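Local coordinates for SmhB (Serratia marcescens, PDB 6ZZ5), which is one component of the tripartite alpha-pore-forming toxin Smh and probably acts with its partner proteins to perforate target membranes, here in its soluble form, at residues I33-G38 and Q49-L54; S129-L134 and Q270-V275; G157-L162 and S248-E253; V211-I216 and S258-G263. All coordinates share one frame; numbering follows the deposited sequence. Where two conformers were deposited one is given.

The contacts tie together the long helices of SmhB and nearby loops, including that between strands 191-196 and 216-221. Interactions 2 and 4 use helix 252-300, and interaction 3 uses the loop leading into it. Interaction 1 joins the loop after helix 4-30 to helix 44-92. Along the chain interaction 1 closes first; interactions 3 and 4 alternate their segments within the span of interaction 2. Interactions 1, 3 and 4 touch one another on one side of the chain's centre, their centres 13 to 18 Å apart. Interaction 2 touches none of them, its centre about 17 Å from that of interaction 4. Helix 252-300 thus connects this cluster with interaction 2, nearer the chain's centre.

Interaction 1 of 4, residues I33-G38 and Q49-L54; sequences IPVDFG and QINTGL
Asn51, on helix 44-92, grips the backbone of Val35 with both ends of its amide. Its CB leads to Asn51 CG, which lies 3.7 Å from CB of Pro34. Beyond it, Asn51 OD1 accepts from the backbone N of Val35 at 3.0 Å, in the carbonyl plane and on a lone pair. Asn51 ND2 donates to the O of Val35 at 2.9 Å. This second bond is the straighter one, at 162°, and the acceptor lies nearly in the amide plane. With CG anti to the carbonyl carbon (chi1 -74°), the amide reaches the loop that links helix 4-30 to helix 44-92. Apolar groups pack beside it. CG2 of Val35 meets CG2 of Ile50 at 3.7 Å, and CD1 of Ile50 approaches CE2 of Phe37 at the same distance. CD2 of Leu54 rests against CA of Pro34. Val35 CG2 also covers one face of the Phe37 ring, toward its rim. Ile260 of helix 252-300 touches both Val35 and Ile50. The interhelical loop is therefore held to the helix that follows it. Two bonds to one residue fix the rotation of the Asn51 amide and satisfy the N-H and C=O of Val35.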
loop_
_atom_site.group_PDB
_atom_site.type_symbol
_atom_site.label_atom_id
_atom_site.label_comp_id
_atom_site.label_asym_id
_atom_site.label_seq_id
_atom_site.Cartn_x
_atom_site.Cartn_y
_atom_site.Cartn_z
ATOM N N ILE A 33 3.784 11.262 -17.758
ATOM C CA ILE A 33 3.714 11.560 -19.207
ATOM C C ILE A 33 4.783 10.748 -19.917
ATOM O O ILE A 33 5.902 10.570 -19.399
ATOM C CB ILE A 33 3.853 13.072 -19.491
ATOM C CG1 ILE A 33 3.535 13.396 -20.948
ATOM C CG2 ILE A 33 5.219 13.567 -19.150
ATOM C CD1 ILE A 33 3.298 14.880 -21.224
ATOM N N PRO A 34 4.450 10.200 -21.109
ATOM C CA PRO A 34 5.429 9.502 -21.933
ATOM C C PRO A 34 6.561 10.465 -22.282
ATOM O O PRO A 34 6.354 11.686 -22.370
ATOM C CB PRO A 34 4.662 9.052 -23.188
ATOM C CG PRO A 34 3.239 9.037 -22.730
ATOM C CD PRO A 34 3.108 10.127 -21.687
ATOM N N VAL A 35 7.750 9.885 -22.390
ATOM C CA VAL A 35 8.997 10.612 -22.653
ATOM C C VAL A 35 8.985 11.007 -24.140
ATOM O O VAL A 35 8.414 10.316 -25.035
ATOM C CB VAL A 35 10.249 9.803 -22.240
ATOM C CG1 VAL A 35 10.171 9.307 -20.826
ATOM C CG2 VAL A 35 10.568 8.661 -23.191
ATOM N N ASP A 36 9.697 12.078 -24.404
ATOM C CA ASP A 36 9.784 12.704 -25.728
ATOM C C ASP A 36 11.275 12.979 -25.965
ATOM O O ASP A 36 11.814 13.881 -25.333
ATOM C CB ASP A 36 8.950 13.980 -25.708
ATOM C CG ASP A 36 8.955 14.684 -27.046
ATOM O OD1 ASP A 36 9.668 14.179 -27.980
ATOM O OD2 ASP A 36 8.301 15.750 -27.122
ATOM N N PHE A 37 11.925 12.198 -26.801
ATOM C CA PHE A 37 13.334 12.429 -27.174
ATOM C C PHE A 37 13.343 12.967 -28.600
ATOM O O PHE A 37 14.302 12.675 -29.296
ATOM C CB PHE A 37 14.122 11.126 -27.080
ATOM C CG PHE A 37 14.278 10.575 -25.698
ATOM C CD1 PHE A 37 13.932 11.315 -24.576
ATOM C CD2 PHE A 37 14.748 9.279 -25.540
ATOM C CE1 PHE A 37 14.031 10.758 -23.313
ATOM C CE2 PHE A 37 14.876 8.729 -24.277
ATOM C CZ PHE A 37 14.537 9.480 -23.162
ATOM N N GLY A 38 12.276 13.683 -28.994
ATOM C CA GLY A 38 12.014 14.118 -30.377
ATOM C C GLY A 38 13.180 14.918 -30.922
ATOM O O GLY A 38 13.496 14.808 -32.132
ATOM N N GLN A 49 11.152 2.123 -26.463
ATOM C CA GLN A 49 11.324 1.100 -25.403
ATOM C C GLN A 49 10.805 1.653 -24.061
ATOM O O GLN A 49 10.109 0.930 -23.329
ATOM C CB GLN A 49 12.794 0.649 -25.338
ATOM C CG GLN A 49 13.205 -0.192 -26.530
ATOM C CD GLN A 49 14.699 -0.371 -26.668
ATOM O OE1 GLN A 49 15.504 0.138 -25.892
ATOM N NE2 GLN A 49 15.096 -1.009 -27.748
ATOM N N ILE A 50 11.207 2.868 -23.715
ATOM C CA ILE A 50 10.812 3.473 -22.409
ATOM C C ILE A 50 9.290 3.606 -22.350
ATOM O O ILE A 50 8.700 3.360 -21.287
ATOM C CB ILE A 50 11.517 4.814 -22.220
ATOM C CG1 ILE A 50 13.026 4.606 -22.038
ATOM C CG2 ILE A 50 10.885 5.592 -21.075
ATOM C CD1 ILE A 50 13.767 5.863 -22.242
ATOM N N ASN A 51 8.678 4.108 -23.435
ATOM C CA ASN A 51 7.219 4.362 -23.428
ATOM C C ASN A 51 6.486 3.012 -23.428
ATOM O O ASN A 51 5.422 2.912 -22.797
ATOM C CB ASN A 51 6.866 5.313 -24.563
ATOM C CG ASN A 51 7.300 6.726 -24.223
ATOM O OD1 ASN A 51 7.475 7.016 -23.032
ATOM N ND2 ASN A 51 7.372 7.608 -25.215
ATOM N N THR A 52 7.029 1.991 -24.064
ATOM C CA THR A 52 6.467 0.619 -23.998
ATOM C C THR A 52 6.499 0.202 -22.535
ATOM O O THR A 52 5.462 -0.286 -22.023
ATOM C CB THR A 52 7.211 -0.378 -24.902
ATOM O OG1 THR A 52 6.964 0.111 -26.196
ATOM C CG2 THR A 52 6.757 -1.825 -24.784
ATOM N N GLY A 53 7.661 0.365 -21.893
ATOM C CA GLY A 53 7.776 0.111 -20.446
ATOM C C GLY A 53 6.758 0.860 -19.610
ATOM O O GLY A 53 6.138 0.276 -18.673
ATOM N N LEU A 54 6.626 2.161 -19.848
ATOM C CA LEU A 54 5.673 2.997 -19.096
ATOM C C LEU A 54 4.244 2.489 -19.316
ATOM O O LEU A 54 3.514 2.460 -18.333
ATOM C CB LEU A 54 5.808 4.474 -19.484
ATOM C CG LEU A 54 4.771 5.411 -18.887
ATOM C CD1 LEU A 54 4.838 5.417 -17.340
ATOM C CD2 LEU A 54 4.959 6.823 -19.444
#

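Interaction 2 of 4, residues S129-L134 and Q270-V275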
loop_
_atom_site.group_PDB
_atom_site.type_symbol
_atom_site.label_atom_id
_atom_site.label_comp_id
_atom_site.label_asym_id
_atom_site.label_seq_id
_atom_site.Cartn_x
_atom_site.Cartn_y
_atom_site.Cartn_z
ATOM N N SER A 129 1.229 -12.454 -7.768
ATOM C CA SER A 129 1.408 -12.570 -9.247
ATOM C C SER A 129 1.824 -11.200 -9.794
ATOM O O SER A 129 2.706 -11.131 -10.653
ATOM C CB SER A 129 0.157 -13.034 -9.937
ATOM O OG SER A 129 -0.093 -14.373 -9.612
ATOM N N LEU A 130 1.232 -10.142 -9.266
ATOM C CA LEU A 130 1.513 -8.767 -9.733
ATOM C C LEU A 130 2.952 -8.408 -9.336
ATOM O O LEU A 130 3.677 -7.883 -10.178
ATOM C CB LEU A 130 0.507 -7.781 -9.154
ATOM C CG LEU A 130 0.854 -6.313 -9.437
ATOM C CD1 LEU A 130 0.890 -6.041 -10.952
ATOM C CD2 LEU A 130 -0.074 -5.375 -8.698
ATOM N N ASN A 131 3.352 -8.729 -8.105
ATOM C CA ASN A 131 4.741 -8.545 -7.614
ATOM C C ASN A 131 5.687 -9.263 -8.557
ATOM O O ASN A 131 6.712 -8.678 -8.928
ATOM C CB ASN A 131 4.878 -8.978 -6.160
ATOM C CG ASN A 131 6.215 -8.636 -5.572
ATOM O OD1 ASN A 131 6.723 -7.532 -5.774
ATOM N ND2 ASN A 131 6.733 -9.561 -4.781
ATOM N N ASP A 132 5.391 -10.508 -8.907
ATOM C CA ASP A 132 6.286 -11.323 -9.773
ATOM C C ASP A 132 6.441 -10.631 -11.128
ATOM O O ASP A 132 7.596 -10.465 -11.597
ATOM C CB ASP A 132 5.790 -12.768 -9.923
ATOM C CG ASP A 132 5.873 -13.532 -8.608
ATOM O OD1 ASP A 132 6.603 -13.065 -7.733
ATOM O OD2 ASP A 132 5.171 -14.583 -8.473
ATOM N N LYS A 133 5.347 -10.194 -11.750
ATOM C CA LYS A 133 5.423 -9.541 -13.076
ATOM C C LYS A 133 6.234 -8.231 -12.950
ATOM O O LYS A 133 7.019 -7.943 -13.854
ATOM C CB LYS A 133 4.035 -9.216 -13.601
ATOM C CG LYS A 133 3.204 -10.437 -13.913
ATOM C CD LYS A 133 1.812 -10.058 -14.391
ATOM C CE LYS A 133 0.854 -11.227 -14.342
ATOM N NZ LYS A 133 -0.036 -11.206 -15.521
ATOM N N LEU A 134 6.062 -7.503 -11.835
ATOM C CA LEU A 134 6.736 -6.215 -11.585
ATOM C C LEU A 134 8.243 -6.485 -11.389
ATOM O O LEU A 134 9.064 -5.653 -11.845
ATOM C CB LEU A 134 6.117 -5.487 -10.394
ATOM C CG LEU A 134 4.827 -4.720 -10.685
ATOM C CD1 LEU A 134 4.152 -4.326 -9.374
ATOM C CD2 LEU A 134 5.100 -3.497 -11.573
ATOM N N GLN A 270 6.651 -1.383 -3.572
ATOM C CA GLN A 270 5.320 -1.226 -2.968
ATOM C C GLN A 270 4.551 -2.549 -3.077
ATOM O O GLN A 270 3.856 -2.946 -2.110
ATOM C CB GLN A 270 4.578 -0.091 -3.651
ATOM C CG GLN A 270 5.272 1.243 -3.508
ATOM C CD GLN A 270 5.149 1.633 -2.064
ATOM O OE1 GLN A 270 4.065 1.626 -1.484
ATOM N NE2 GLN A 270 6.268 1.784 -1.431
ATOM N N ALA A 271 4.647 -3.235 -4.201
ATOM C CA ALA A 271 3.907 -4.502 -4.420
ATOM C C ALA A 271 4.433 -5.566 -3.454
ATOM O O ALA A 271 3.608 -6.328 -2.942
ATOM C CB ALA A 271 3.988 -4.969 -5.864
ATOM N N GLN A 272 5.737 -5.580 -3.198
ATOM C CA GLN A 272 6.356 -6.541 -2.250
ATOM C C GLN A 272 5.749 -6.301 -0.854
ATOM O O GLN A 272 5.384 -7.260 -0.176
ATOM C CB GLN A 272 7.866 -6.478 -2.300
ATOM C CG GLN A 272 8.560 -7.550 -1.436
ATOM C CD GLN A 272 8.487 -8.911 -2.097
ATOM O OE1 GLN A 272 9.026 -9.105 -3.180
ATOM N NE2 GLN A 272 7.748 -9.816 -1.509
ATOM N N SER A 273 5.660 -5.053 -0.436
ATOM C CA SER A 273 5.082 -4.670 0.878
ATOM C C SER A 273 3.615 -5.059 0.924
ATOM O O SER A 273 3.149 -5.534 2.004
ATOM C CB SER A 273 5.265 -3.195 1.203
ATOM O OG SER A 273 6.667 -2.898 1.160
ATOM N N ALA A 274 2.918 -4.954 -0.192
ATOM C CA ALA A 274 1.510 -5.402 -0.254
ATOM C C ALA A 274 1.430 -6.936 -0.117
ATOM O O ALA A 274 0.497 -7.429 0.562
ATOM C CB ALA A 274 0.821 -4.895 -1.500
ATOM N N VAL A 275 2.374 -7.697 -0.676
ATOM C CA VAL A 275 2.427 -9.184 -0.487
ATOM C C VAL A 275 2.597 -9.492 1.008
ATOM O O VAL A 275 1.887 -10.424 1.524
ATOM C CB VAL A 275 3.548 -9.888 -1.285
ATOM C CG1 VAL A 275 3.657 -11.373 -0.924
ATOM C CG2 VAL A 275 3.350 -9.712 -2.763
#
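Two long helices of the bundle, 99-151 and 252-300, run nearly antiparallel, and Asn131 bridges them to Gln272. The axes of the two short segments come within 8.9 Å, with 154° between their directions. ND2 of Asn131 donates to OE1 of Gln272 at 2.8 Å. The N-H points almost straight at the oxygen, at 171°, and OE1 lies close to the plane of the Asn131 amide. At the acceptor the bond is less regular. The donor stands above the carbonyl plane of Gln272, off its lone pairs, and the two amides are turned nearly perpendicular. Gln272 reaches this place through a bend at chi2 (75°), which folds its amide back beside Asn131. OD1 of Asn131 accepts from NE2 of Gln268, so the amide is held at both ends. This polar bridge belongs to the mainly helical bundle expected of an alpha-pore-forming toxin in its soluble state. Small and branched apolar groups line the rest of the contact. CB of Ala271 touches CD1 of Leu134 at 3.6 Å and OD1 of Asn131 at 3.7 Å. One turn farther along, CG2 of Val275 packs on CB of Asn131 at 3.8 Å. The short Ala271 side chain lets the backbones draw near, with its CA 5.2 Å from CA of Asn131. His60 of helix 44-92 covers Leu134, while Ile127 of helix 99-151 lies against Val275.

Interaction 3 of 4, residues G157-L162 and S248-E253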
loop_
_atom_site.group_PDB
_atom_site.type_symbol
_atom_site.label_atom_id
_atom_site.label_comp_id
_atom_site.label_asym_id
_atom_site.label_seq_id
_atom_site.Cartn_x
_atom_site.Cartn_y
_atom_site.Cartn_z
ATOM N N GLY A 157 29.529 4.375 -14.343
ATOM C CA GLY A 157 29.860 4.553 -12.907
ATOM C C GLY A 157 29.056 5.699 -12.277
ATOM O O GLY A 157 28.570 5.575 -11.159
ATOM N N VAL A 158 28.897 6.811 -12.981
ATOM C CA VAL A 158 28.073 7.933 -12.456
ATOM C C VAL A 158 26.613 7.493 -12.416
ATOM O O VAL A 158 25.915 7.767 -11.458
ATOM C CB VAL A 158 28.248 9.212 -13.285
ATOM C CG1 VAL A 158 27.273 10.274 -12.822
ATOM C CG2 VAL A 158 29.675 9.734 -13.227
ATOM N N LEU A 159 26.129 6.847 -13.463
ATOM C CA LEU A 159 24.717 6.385 -13.513
ATOM C C LEU A 159 24.458 5.382 -12.386
ATOM O O LEU A 159 23.427 5.482 -11.711
ATOM C CB LEU A 159 24.476 5.765 -14.881
ATOM C CG LEU A 159 23.097 5.176 -15.101
ATOM C CD1 LEU A 159 21.999 6.213 -14.846
ATOM C CD2 LEU A 159 23.011 4.640 -16.512
ATOM N N GLU A 160 25.365 4.442 -12.187
ATOM C CA GLU A 160 25.229 3.419 -11.116
ATOM C C GLU A 160 25.251 4.083 -9.742
ATOM O O GLU A 160 24.428 3.664 -8.919
ATOM C CB GLU A 160 26.321 2.349 -11.187
ATOM C CG GLU A 160 25.806 1.104 -11.862
ATOM C CD GLU A 160 24.335 0.853 -11.539
ATOM O OE1 GLU A 160 23.516 0.768 -12.506
ATOM O OE2 GLU A 160 23.993 0.769 -10.312
ATOM N N GLN A 161 26.129 5.079 -9.521
ATOM C CA GLN A 161 26.162 5.792 -8.221
ATOM C C GLN A 161 24.807 6.514 -8.010
ATOM O O GLN A 161 24.268 6.486 -6.902
ATOM C CB GLN A 161 27.335 6.751 -8.077
ATOM C CG GLN A 161 27.424 7.286 -6.644
ATOM C CD GLN A 161 27.673 6.193 -5.619
ATOM O OE1 GLN A 161 28.516 5.327 -5.836
ATOM N NE2 GLN A 161 26.894 6.147 -4.542
ATOM N N LEU A 162 24.238 7.098 -9.048
ATOM C CA LEU A 162 22.920 7.778 -8.906
ATOM C C LEU A 162 21.852 6.759 -8.537
ATOM O O LEU A 162 21.031 7.013 -7.618
ATOM C CB LEU A 162 22.554 8.482 -10.204
ATOM C CG LEU A 162 21.174 9.144 -10.212
ATOM C CD1 LEU A 162 21.039 10.201 -9.109
ATOM C CD2 LEU A 162 20.906 9.752 -11.579
ATOM N N SER A 248 23.301 16.429 -12.038
ATOM C CA SER A 248 22.906 17.193 -13.258
ATOM C C SER A 248 24.073 17.251 -14.279
ATOM O O SER A 248 23.904 17.900 -15.304
ATOM C CB SER A 248 22.356 18.564 -12.887
ATOM O OG SER A 248 23.395 19.454 -12.487
ATOM N N GLN A 249 25.229 16.612 -14.035
ATOM C CA GLN A 249 26.293 16.437 -15.072
ATOM C C GLN A 249 25.912 15.280 -16.009
ATOM O O GLN A 249 26.497 15.237 -17.105
ATOM C CB GLN A 249 27.712 16.261 -14.499
ATOM C CG GLN A 249 28.035 14.874 -13.947
ATOM C CD GLN A 249 27.648 14.725 -12.493
ATOM O OE1 GLN A 249 26.717 15.357 -11.996
ATOM N NE2 GLN A 249 28.370 13.879 -11.790
ATOM N N LEU A 250 24.973 14.400 -15.627
ATOM C CA LEU A 250 24.543 13.228 -16.441
ATOM C C LEU A 250 23.714 13.697 -17.658
ATOM O O LEU A 250 23.051 14.745 -17.583
ATOM C CB LEU A 250 23.725 12.308 -15.523
ATOM C CG LEU A 250 23.783 10.801 -15.770
ATOM C CD1 LEU A 250 25.203 10.247 -15.738
ATOM C CD2 LEU A 250 22.931 10.085 -14.733
ATOM N N ASN A 251 23.700 12.915 -18.735
ATOM C CA ASN A 251 22.895 13.204 -19.943
ATOM C C ASN A 251 21.417 13.333 -19.511
ATOM O O ASN A 251 20.918 12.490 -18.754
ATOM C CB ASN A 251 23.124 12.162 -21.036
ATOM C CG ASN A 251 22.166 12.333 -22.205
ATOM O OD1 ASN A 251 21.003 11.911 -22.110
ATOM N ND2 ASN A 251 22.624 12.962 -23.300
ATOM N N SER A 252 20.726 14.372 -19.990
ATOM C CA SER A 252 19.346 14.710 -19.593
ATOM C C SER A 252 18.376 13.550 -19.874
ATOM O O SER A 252 17.460 13.315 -19.061
ATOM C CB SER A 252 18.932 15.946 -20.300
ATOM O OG SER A 252 19.399 17.062 -19.576
ATOM N N GLU A 253 18.522 12.880 -21.015
ATOM C CA GLU A 253 17.571 11.822 -21.433
ATOM C C GLU A 253 17.850 10.585 -20.569
ATOM O O GLU A 253 16.919 9.873 -20.208
ATOM C CB GLU A 253 17.715 11.563 -22.934
ATOM C CG GLU A 253 17.160 12.681 -23.786
ATOM C CD GLU A 253 17.908 13.996 -23.724
ATOM O OE1 GLU A 253 19.147 13.978 -24.002
ATOM O OE2 GLU A 253 17.251 15.027 -23.377
#
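Leu250 pushes both of its methyls among three side chains of helix 156-184, and this is the tight part of the contact. Leu250 CD1 lies 3.6 Å from CG1 of Val158, and the two side chains run alongside each other, pointing opposite ways. Leu250 CD2 meets CD2 of Leu162 at 3.8 Å and CD1 of Leu159 at 4.0 Å. Leu159 lies roughly perpendicular to Leu250, whereas Leu162 comes to it obliquely. CG of Leu162 stands anti to its N (chi1 176°), which carries the branch out to the loop. No hydrogen bond joins the two segments, and the packing around buried Leu250 is made by methyl groups. The contact joins helix 156-184 to the turn that leads into helix 252-300. Asn251 is the N-cap of that helix. Asn251 OD1 accepts from Glu253 N at 2.9 Å in a weak bond bent to 129°, and also from Val254 N. Leu255 of helix 252-300 adds to the apolar group, touching both Leu162 and Leu250. Val145 and Asn149 of helix 99-151 lie against Leu159. The outer side is looser. There Gln249 is exposed and poorly ordered, and the end of its side chain only brushes Val158.

Interaction 4 of 4, residues V211-I216 and S258-G263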
loop_
_atom_site.group_PDB
_atom_site.type_symbol
_atom_site.label_atom_id
_atom_site.label_comp_id
_atom_site.label_asym_id
_atom_site.label_seq_id
_atom_site.Cartn_x
_atom_site.Cartn_y
_atom_site.Cartn_z
ATOM N N VAL A 211 9.404 13.696 -14.293
ATOM C CA VAL A 211 9.047 12.324 -13.862
ATOM C C VAL A 211 8.349 12.415 -12.515
ATOM O O VAL A 211 8.983 12.789 -11.526
ATOM C CB VAL A 211 10.270 11.390 -13.878
ATOM C CG1 VAL A 211 9.946 10.008 -13.368
ATOM C CG2 VAL A 211 10.837 11.307 -15.287
ATOM N N VAL A 212 7.069 12.075 -12.514
ATOM C CA VAL A 212 6.230 12.072 -11.292
ATOM C C VAL A 212 6.103 10.632 -10.787
ATOM O O VAL A 212 5.500 10.419 -9.785
ATOM C CB VAL A 212 4.856 12.724 -11.555
ATOM C CG1 VAL A 212 4.984 14.134 -12.084
ATOM C CG2 VAL A 212 4.017 11.939 -12.543
ATOM N N MET A 213 6.596 9.653 -11.510
ATOM C CA MET A 213 6.522 8.235 -11.129
ATOM C C MET A 213 7.303 8.023 -9.825
ATOM O O MET A 213 8.487 8.337 -9.787
ATOM C CB MET A 213 7.142 7.368 -12.212
ATOM C CG MET A 213 6.646 5.971 -12.171
ATOM S SD MET A 213 7.262 4.980 -13.583
ATOM C CE MET A 213 7.145 6.235 -14.812
ATOM N N GLY A 214 6.600 7.649 -8.788
ATOM C CA GLY A 214 7.063 7.563 -7.389
ATOM C C GLY A 214 7.253 8.931 -6.749
ATOM O O GLY A 214 7.773 8.988 -5.638
ATOM N N GLY A 215 6.736 9.994 -7.360
ATOM C CA GLY A 215 6.803 11.345 -6.765
ATOM C C GLY A 215 5.552 11.624 -5.985
ATOM O O GLY A 215 4.649 12.244 -6.553
ATOM N N ILE A 216 5.474 11.092 -4.769
ATOM C CA ILE A 216 4.244 11.123 -3.940
ATOM C C ILE A 216 4.509 11.766 -2.593
ATOM O O ILE A 216 5.589 11.585 -2.005
ATOM C CB ILE A 216 3.621 9.725 -3.770
ATOM C CG1 ILE A 216 4.531 8.734 -3.048
ATOM C CG2 ILE A 216 3.195 9.212 -5.131
ATOM C CD1 ILE A 216 3.828 7.504 -2.598
ATOM N N SER A 258 16.389 7.014 -16.118
ATOM C CA SER A 258 16.832 6.496 -14.794
ATOM C C SER A 258 15.691 6.728 -13.789
ATOM O O SER A 258 15.417 5.835 -12.961
ATOM C CB SER A 258 18.069 7.215 -14.308
ATOM O OG SER A 258 18.437 6.780 -13.001
ATOM N N GLN A 259 15.097 7.916 -13.844
ATOM C CA GLN A 259 14.013 8.301 -12.916
ATOM C C GLN A 259 12.801 7.387 -13.164
ATOM O O GLN A 259 12.218 6.891 -12.200
ATOM C CB GLN A 259 13.674 9.777 -13.062
ATOM C CG GLN A 259 14.732 10.690 -12.475
ATOM C CD GLN A 259 14.569 12.139 -12.855
ATOM O OE1 GLN A 259 13.682 12.476 -13.633
ATOM N NE2 GLN A 259 15.423 13.004 -12.338
ATOM N N ILE A 260 12.476 7.087 -14.407
ATOM C CA ILE A 260 11.373 6.151 -14.693
ATOM C C ILE A 260 11.736 4.779 -14.144
ATOM O O ILE A 260 10.839 4.153 -13.575
ATOM C CB ILE A 260 11.026 6.166 -16.188
ATOM C CG1 ILE A 260 10.289 7.473 -16.502
ATOM C CG2 ILE A 260 10.182 4.978 -16.561
ATOM C CD1 ILE A 260 10.322 7.825 -17.921
ATOM N N GLY A 261 12.991 4.340 -14.322
ATOM C CA GLY A 261 13.478 3.059 -13.790
ATOM C C GLY A 261 13.318 2.979 -12.269
ATOM O O GLY A 261 12.851 1.941 -11.766
ATOM N N SER A 262 13.670 4.025 -11.548
ATOM C CA SER A 262 13.542 4.078 -10.071
ATOM C C SER A 262 12.054 4.010 -9.740
ATOM O O SER A 262 11.748 3.321 -8.805
ATOM C CB SER A 262 14.163 5.302 -9.460
ATOM O OG SER A 262 15.546 5.350 -9.756
ATOM N N GLY A 263 11.199 4.649 -10.556
ATOM C CA GLY A 263 9.742 4.612 -10.358
ATOM C C GLY A 263 9.193 3.209 -10.570
ATOM O O GLY A 263 8.285 2.815 -9.845
HETATM O O HOH W 1 11.696 15.015 -12.865
HETATM O O HOH W 2 11.114 8.332 -9.949
#
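A water holds the carbonyl oxygen of Met213 to that of Gln259, donating to Met213 O at 2.6 Å and to Gln259 O at 2.9 Å. It links a type II beta turn, Val212 to Gly215, to helix 252-300. The turn lies between strands 191-196 and 216-221 of the small sheet and is closed by Gly215 N bonding to Val212 O. Gly214 takes the positive phi of 73° that such a turn needs. A second water accepts from Val211 N and donates weakly to OE1 of Gln259. Val211 packs along Gln259: its CG1 lies 3.7 Å from CB of Gln259, and its CG2 lies 3.5 Å from the amide oxygen OE1. The chain of Met213 is extended as far as SD, then bends at chi3 (-39°), which turns CE toward the helix. Leu54 of helix 44-92 and Val29 of helix 4-30 also touch Met213. Gly263 lets the turn come near the helix, its CA being 4.9 Å from CA of Met213. The CG of Met213 passes over this glycine, 3.8 Å from CA of Gly263. The methyl CE of Met213 reaches CG2 of Ile260 at 3.7 Å.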